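Local coordinates for protein ubiquitin-activating enzyme E1-like (Saccharomyces cerevisiae, PDB 3ONH) that works with AOS1 as the ATP-dependent E1 enzyme that activates SMT3, this chain being the ubiquitin-fold domain of its UBA2 subunit, which meets the E2 enzyme Ubc9, at residues S13-C16 / L17-K21; L41-S45 / N46-L50. All blocks are in the same frame, centred on the assembly; numbering follows the deposited sequence.

Contact 1: residues S13-C16 / L17-K21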
ATOM      1  N   SER A  13      -0.957  -9.569 -10.404  1.00 11.34           N
ATOM      2  CA  SER A  13      -0.420 -10.744 -11.063  1.00 11.26           C
ATOM      3  C   SER A  13       0.900 -11.114 -10.388  1.00 13.44           C
ATOM      4  O   SER A  13       1.541 -10.278  -9.754  1.00 13.42           O
ATOM      5  CB  SER A  13      -0.226 -10.493 -12.561  1.00 14.72           C
ATOM      6  OG  SER A  13       0.672  -9.426 -12.804  1.00 14.40           O
ATOM      7  N   SER A  14       1.298 -12.372 -10.512  1.00 14.10           N
ATOM      8  CA  SER A  14       2.506 -12.863  -9.864  1.00 15.36           C
ATOM      9  C   SER A  14       3.745 -12.100 -10.306  1.00 19.02           C
ATOM     10  O   SER A  14       4.589 -11.741  -9.493  1.00 21.13           O
ATOM     11  CB  SER A  14       2.688 -14.348 -10.162  1.00 26.26           C
ATOM     12  OG  SER A  14       1.476 -15.050  -9.951  1.00 37.16           O
ATOM     13  N   ASP A  15       3.856 -11.866 -11.607  1.00 23.85           N
ATOM     14  CA  ASP A  15       5.007 -11.175 -12.161  1.00 15.22           C
ATOM     15  C   ASP A  15       5.087  -9.769 -11.610  1.00 12.25           C
ATOM     16  O   ASP A  15       6.153  -9.160 -11.599  1.00 38.26           O
ATOM     17  CB  ASP A  15       4.910 -11.109 -13.682  1.00 29.34           C
ATOM     18  CG  ASP A  15       3.749 -10.254 -14.155  1.00 16.76           C
ATOM     19  OD1 ASP A  15       2.653 -10.356 -13.571  1.00 27.79           O
ATOM     20  OD2 ASP A  15       3.930  -9.485 -15.121  1.00 46.48           O
ATOM     21  N   CYS A  16       3.952  -9.253 -11.152  1.00 21.82           N
ATOM     22  CA  CYS A  16       3.890  -7.881 -10.670  1.00 13.80           C
ATOM     23  C   CYS A  16       4.460  -7.741  -9.254  1.00  9.65           C
ATOM     24  O   CYS A  16       5.175  -6.794  -8.955  1.00 14.96           O
ATOM     25  CB  CYS A  16       2.459  -7.350 -10.734  1.00 17.03           C
ATOM     26  SG  CYS A  16       2.346  -5.573 -10.502  1.00 28.24           S
ATOM     27  N   LEU A  17       4.146  -8.690  -8.386  1.00 15.06           N
ATOM     28  CA  LEU A  17       4.734  -8.683  -7.064  1.00 16.33           C
ATOM     29  C   LEU A  17       6.251  -8.705  -7.201  1.00  9.34           C
ATOM     30  O   LEU A  17       6.961  -8.056  -6.434  1.00 19.03           O
ATOM     31  CB  LEU A  17       4.264  -9.895  -6.263  1.00 18.31           C
ATOM     32  CG  LEU A  17       4.404  -9.786  -4.742  1.00 12.89           C
ATOM     33  CD1 LEU A  17       3.309  -8.920  -4.152  1.00 19.22           C
ATOM     34  CD2 LEU A  17       4.376 -11.163  -4.116  1.00 24.58           C
ATOM     35  N   ASN A  18       6.738  -9.439  -8.193  1.00 16.13           N
ATOM     36  CA  ASN A  18       8.171  -9.646  -8.368  1.00 17.99           C
ATOM     37  C   ASN A  18       8.906  -8.496  -9.039  1.00 22.25           C
ATOM     38  O   ASN A  18      10.131  -8.455  -9.007  1.00 26.18           O
ATOM     39  CB  ASN A  18       8.445 -10.932  -9.155  1.00  9.57           C
ATOM     40  CG  ASN A  18       7.896 -12.168  -8.472  1.00 13.15           C
ATOM     41  OD1 ASN A  18       7.544 -12.141  -7.294  1.00 38.01           O
ATOM     42  ND2 ASN A  18       7.823 -13.265  -9.214  1.00 48.25           N
ATOM     43  N   LYS A  19       8.178  -7.571  -9.656  1.00 18.60           N
ATOM     44  CA  LYS A  19       8.834  -6.485 -10.385  1.00 12.43           C
ATOM     45  C   LYS A  19       8.515  -5.107  -9.827  1.00  8.63           C
ATOM     46  O   LYS A  19       9.282  -4.167 -10.013  1.00 15.52           O
ATOM     47  CB  LYS A  19       8.457  -6.517 -11.861  1.00 12.04           C
ATOM     48  CG  LYS A  19       7.012  -6.146 -12.132  1.00 29.29           C
ATOM     49  CD  LYS A  19       6.713  -6.172 -13.620  1.00 40.61           C
ATOM     50  CE  LYS A  19       7.237  -7.456 -14.237  1.00 13.66           C
ATOM     51  NZ  LYS A  19       6.993  -7.563 -15.713  1.00 26.56           N
ATOM     52  N   MET A  20       7.379  -4.996  -9.147  1.00 13.95           N
ATOM     53  CA  MET A  20       6.901  -3.728  -8.630  1.00 10.41           C
ATOM     54  C   MET A  20       7.820  -3.228  -7.523  1.00 14.11           C
ATOM     55  O   MET A  20       8.034  -3.920  -6.529  1.00 11.45           O
ATOM     56  CB  MET A  20       5.486  -3.903  -8.084  1.00 17.91           C
ATOM     57  CG  MET A  20       4.436  -3.008  -8.713  1.00 42.20           C
ATOM     58  SD  MET A  20       4.679  -1.276  -8.301  1.00 28.81           S
ATOM     59  CE  MET A  20       3.054  -0.610  -8.650  1.00 15.91           C
ATOM     60  N   LYS A  21       8.372  -2.031  -7.698  1.00 14.00           N
ATOM     61  CA  LYS A  21       9.258  -1.455  -6.694  1.00 12.22           C
ATOM     62  C   LYS A  21       8.431  -0.800  -5.613  1.00  7.43           C
ATOM     63  O   LYS A  21       7.330  -0.317  -5.872  1.00 14.90           O
ATOM     64  CB  LYS A  21      10.226  -0.448  -7.316  1.00  7.55           C
ATOM     65  CG  LYS A  21      11.434  -1.084  -7.980  1.00 14.92           C
ATOM     66  CD  LYS A  21      11.959  -0.212  -9.110  1.00 36.77           C
ATOM     67  CE  LYS A  21      12.086   1.249  -8.686  1.00 50.66           C
ATOM     68  NZ  LYS A  21      12.639   2.104  -9.779  1.00 40.56           N
TER
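C16, in the short helix 14-19, meets M20 just past the C-terminal part of that helix, four residues on, in the ubiquitin-fold domain of UBA2, between strand 6-12 and helix 22-33. S13 sits at the N-cap of this helix. The packed side is sulfur against hydrocarbon: C16 SG lies 3.8 Å from M20 CG. C16 has SG anti to its backbone N (chi1 -167°), which sends the buried sulfur along the helix to where M20 arrives. M20 carries on inward to F25 and L28 of helix 22-33 and to L63, and L17 also leans on L63.

The opposite character belongs to D15, N18 and K19. D15 and K19 run alongside each other, but their salt bridge is long, 3.7 Å from D15 OD2 to K19 NZ. N102, outside the helix, ties the two ends: its backbone N bonds D15 OD2, and its OD1 is the main polar partner of K19 NZ. K19 bends at chi3 (48°), which brings K19 CE back to 3.3 Å from D15 O. N18 is exposed, and its OD1 makes a weak hydrogen bond with S64.

The backbone bonds are weak at the start of the helix and firmer toward its end. L17 N bonds weakly to S13 O at 3.3 Å, whereas C16 O takes two donors: M20 N at 2.9 Å, only slightly off the carbonyl plane, and K19 N at 3.2 Å, above that plane.

Contact 2: residues L41-S45 / N46-L50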
ATOM      1  N   LEU A  41       3.596   3.020   5.582  1.00  6.76           N
ATOM      2  CA  LEU A  41       3.192   1.747   4.988  1.00  8.71           C
ATOM      3  C   LEU A  41       3.688   0.600   5.857  1.00  9.76           C
ATOM      4  O   LEU A  41       4.888   0.373   5.991  1.00 12.19           O
ATOM      5  CB  LEU A  41       3.734   1.609   3.566  1.00 10.75           C
ATOM      6  CG  LEU A  41       3.110   0.516   2.689  1.00 14.12           C
ATOM      7  CD1 LEU A  41       3.417   0.765   1.225  1.00  7.74           C
ATOM      8  CD2 LEU A  41       3.580  -0.871   3.094  1.00 20.50           C
ATOM      9  N   LEU A  42       2.743  -0.121   6.441  1.00  6.30           N
ATOM     10  CA  LEU A  42       3.045  -1.200   7.362  1.00  8.30           C
ATOM     11  C   LEU A  42       2.484  -2.521   6.831  1.00 13.44           C
ATOM     12  O   LEU A  42       1.411  -2.550   6.237  1.00 11.16           O
ATOM     13  CB  LEU A  42       2.421  -0.877   8.717  1.00 17.38           C
ATOM     14  CG  LEU A  42       2.493  -1.918   9.828  1.00 35.60           C
ATOM     15  CD1 LEU A  42       3.773  -1.764  10.615  1.00 36.87           C
ATOM     16  CD2 LEU A  42       1.297  -1.764  10.744  1.00 15.61           C
ATOM     17  N   ASP A  43       3.217  -3.611   7.025  1.00  8.20           N
ATOM     18  CA  ASP A  43       2.620  -4.928   6.860  1.00 11.15           C
ATOM     19  C   ASP A  43       1.743  -5.158   8.093  1.00 18.15           C
ATOM     20  O   ASP A  43       2.250  -5.346   9.196  1.00 12.07           O
ATOM     21  CB  ASP A  43       3.697  -6.017   6.721  1.00 19.91           C
ATOM     22  CG  ASP A  43       3.117  -7.382   6.343  1.00 14.57           C
ATOM     23  OD1 ASP A  43       1.910  -7.591   6.560  1.00 19.58           O
ATOM     24  OD2 ASP A  43       3.860  -8.250   5.826  1.00 11.02           O
ATOM     25  N   ALA A  44       0.428  -5.100   7.922  1.00 14.06           N
ATOM     26  CA  ALA A  44      -0.468  -5.297   9.056  1.00 13.41           C
ATOM     27  C   ALA A  44      -0.520  -6.772   9.472  1.00 10.10           C
ATOM     28  O   ALA A  44      -0.830  -7.086  10.621  1.00 40.22           O
ATOM     29  CB  ALA A  44      -1.864  -4.754   8.755  1.00  9.42           C
ATOM     30  N   SER A  45      -0.211  -7.673   8.541  1.00 23.11           N
ATOM     31  CA  SER A  45      -0.114  -9.093   8.867  1.00 21.21           C
ATOM     32  C   SER A  45       0.806  -9.258  10.064  1.00 35.59           C
ATOM     33  O   SER A  45       0.375  -9.690  11.130  1.00 53.47           O
ATOM     34  CB  SER A  45       0.442  -9.899   7.689  1.00 35.60           C
ATOM     35  OG  SER A  45      -0.259  -9.628   6.489  1.00 18.81           O
ATOM     36  N   ASN A  46       2.072  -8.880   9.887  1.00 34.47           N
ATOM     37  CA  ASN A  46       3.100  -9.111  10.903  1.00 31.49           C
ATOM     38  C   ASN A  46       3.713  -7.843  11.511  1.00 26.71           C
ATOM     39  O   ASN A  46       4.811  -7.879  12.069  1.00 40.13           O
ATOM     40  CB  ASN A  46       4.195 -10.038  10.353  1.00 29.46           C
ATOM     41  CG  ASN A  46       4.651  -9.644   8.964  1.00 21.07           C
ATOM     42  OD1 ASN A  46       4.735  -8.459   8.639  1.00 32.12           O
ATOM     43  ND2 ASN A  46       4.950 -10.640   8.133  1.00 28.42           N
ATOM     44  N   GLN A  47       2.996  -6.730  11.397  1.00 22.15           N
ATOM     45  CA  GLN A  47       3.385  -5.466  12.028  1.00 12.76           C
ATOM     46  C   GLN A  47       4.776  -4.921  11.666  1.00 23.85           C
ATOM     47  O   GLN A  47       5.440  -4.317  12.507  1.00 42.71           O
ATOM     48  CB  GLN A  47       3.240  -5.563  13.551  1.00 24.47           C
ATOM     49  CG  GLN A  47       1.801  -5.638  14.038  1.00 27.75           C
ATOM     50  CD  GLN A  47       1.051  -4.322  13.875  1.00 39.99           C
ATOM     51  OE1 GLN A  47      -0.105  -4.301  13.450  1.00 37.98           O
ATOM     52  NE2 GLN A  47       1.710  -3.217  14.212  1.00 42.44           N
ATOM     53  N   ARG A  48       5.209  -5.111  10.422  1.00  9.34           N
ATOM     54  CA  ARG A  48       6.490  -4.574   9.971  1.00  6.60           C
ATOM     55  C   ARG A  48       6.314  -3.192   9.353  1.00  8.64           C
ATOM     56  O   ARG A  48       5.542  -3.024   8.415  1.00 13.69           O
ATOM     57  CB  ARG A  48       7.130  -5.508   8.945  1.00  9.69           C
ATOM     58  CG  ARG A  48       7.599  -6.838   9.508  1.00  9.31           C
ATOM     59  CD  ARG A  48       8.190  -7.728   8.419  1.00 15.42           C
ATOM     60  NE  ARG A  48       7.248  -7.929   7.324  1.00 12.26           N
ATOM     61  CZ  ARG A  48       7.593  -8.197   6.071  1.00 10.21           C
ATOM     62  NH1 ARG A  48       8.868  -8.311   5.723  1.00 10.61           N
ATOM     63  NH2 ARG A  48       6.650  -8.352   5.155  1.00 15.38           N
ATOM     64  N   LEU A  49       7.018  -2.198   9.882  1.00 11.34           N
ATOM     65  CA  LEU A  49       7.036  -0.883   9.255  1.00  8.32           C
ATOM     66  C   LEU A  49       7.934  -0.970   8.043  1.00 10.54           C
ATOM     67  O   LEU A  49       9.147  -1.083   8.160  1.00 13.79           O
ATOM     68  CB  LEU A  49       7.536   0.196  10.212  1.00 13.74           C
ATOM     69  CG  LEU A  49       7.491   1.626   9.661  1.00 14.25           C
ATOM     70  CD1 LEU A  49       6.169   1.908   8.949  1.00  7.24           C
ATOM     71  CD2 LEU A  49       7.726   2.638  10.772  1.00 20.97           C
ATOM     72  N   LEU A  50       7.322  -0.929   6.872  1.00 12.97           N
ATOM     73  CA  LEU A  50       8.046  -1.165   5.638  1.00  8.03           C
ATOM     74  C   LEU A  50       8.526   0.132   5.003  1.00  4.64           C
ATOM     75  O   LEU A  50       9.505   0.148   4.258  1.00 10.28           O
ATOM     76  CB  LEU A  50       7.158  -1.951   4.679  1.00 11.41           C
ATOM     77  CG  LEU A  50       6.906  -3.379   5.162  1.00  7.81           C
ATOM     78  CD1 LEU A  50       6.107  -4.163   4.137  1.00 10.21           C
ATOM     79  CD2 LEU A  50       8.228  -4.049   5.432  1.00  5.52           C
TER
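D43 and R48 side chains leave the hairpin together and form a salt bridge of 2.9 Å from R48 NH2 to D43 OD2. D43 OD2 lies in the guanidinium plane, at the edge of R48, and receives the almost straight N-H (175°) on its anti lone pair. With CG anti to the backbone N (chi1 -172°), the D43 carboxylate reaches out beside that edge, its own plane turned 59° from the guanidinium. On one flat face of the guanidinium packs a methyl, L50 CD2, 4.2 Å above the plane of R48 and over its centre.

Polar side chains of the turn join in. R48 NE donates to N46 OD1 at 2.9 Å, arriving above the amide plane. That oxygen lies 3.0 Å from D43 OD2, an acceptor facing an acceptor, and the arginine probably eases the encounter by giving a hydrogen to each. R48 also bonds to I66 O through NH1. A leucine in its place would probably leave the buried D43 carboxylate without its countercharge, facing N46 OD1 with no shared donor.

Main-chain bonds make this a beta hairpin, strand 39-43 turning through A44-Q47 into antiparallel strand 48-52, with Q47 in a left-handed backbone conformation. L50 N donates to L41 O (2.9 Å) and D43 N to R48 O (2.8 Å), and L42 and L49 form a non-hydrogen-bonded pair.

Apolar contacts are lighter. L42 CD1 lies 4.3 Å from L49 CB, and L41 CD2 approaches L50 CB at 4.1 Å.

In the fold
Contact 1 closes before contact 2 opens along the chain, with helix 22-33 between them in sequence. Their centres lie 18 Å apart and their nearest atoms about 8 Å apart, so the two do not touch. Contact 1 is the more peripheral, about 14 Å from the centre of the chain against about 10 Å for contact 2. The segment 60-68 links them indirectly: L63 and S64 meet helix 14-19, while I66, N67 and L68 meet the hairpin. The hairpin also joins the mixed sheet, where strand 39-43 pairs with strand 73-78. No ligand or catalytic residue is known in either contact, and both are internal parts of one ubiquitin-fold domain.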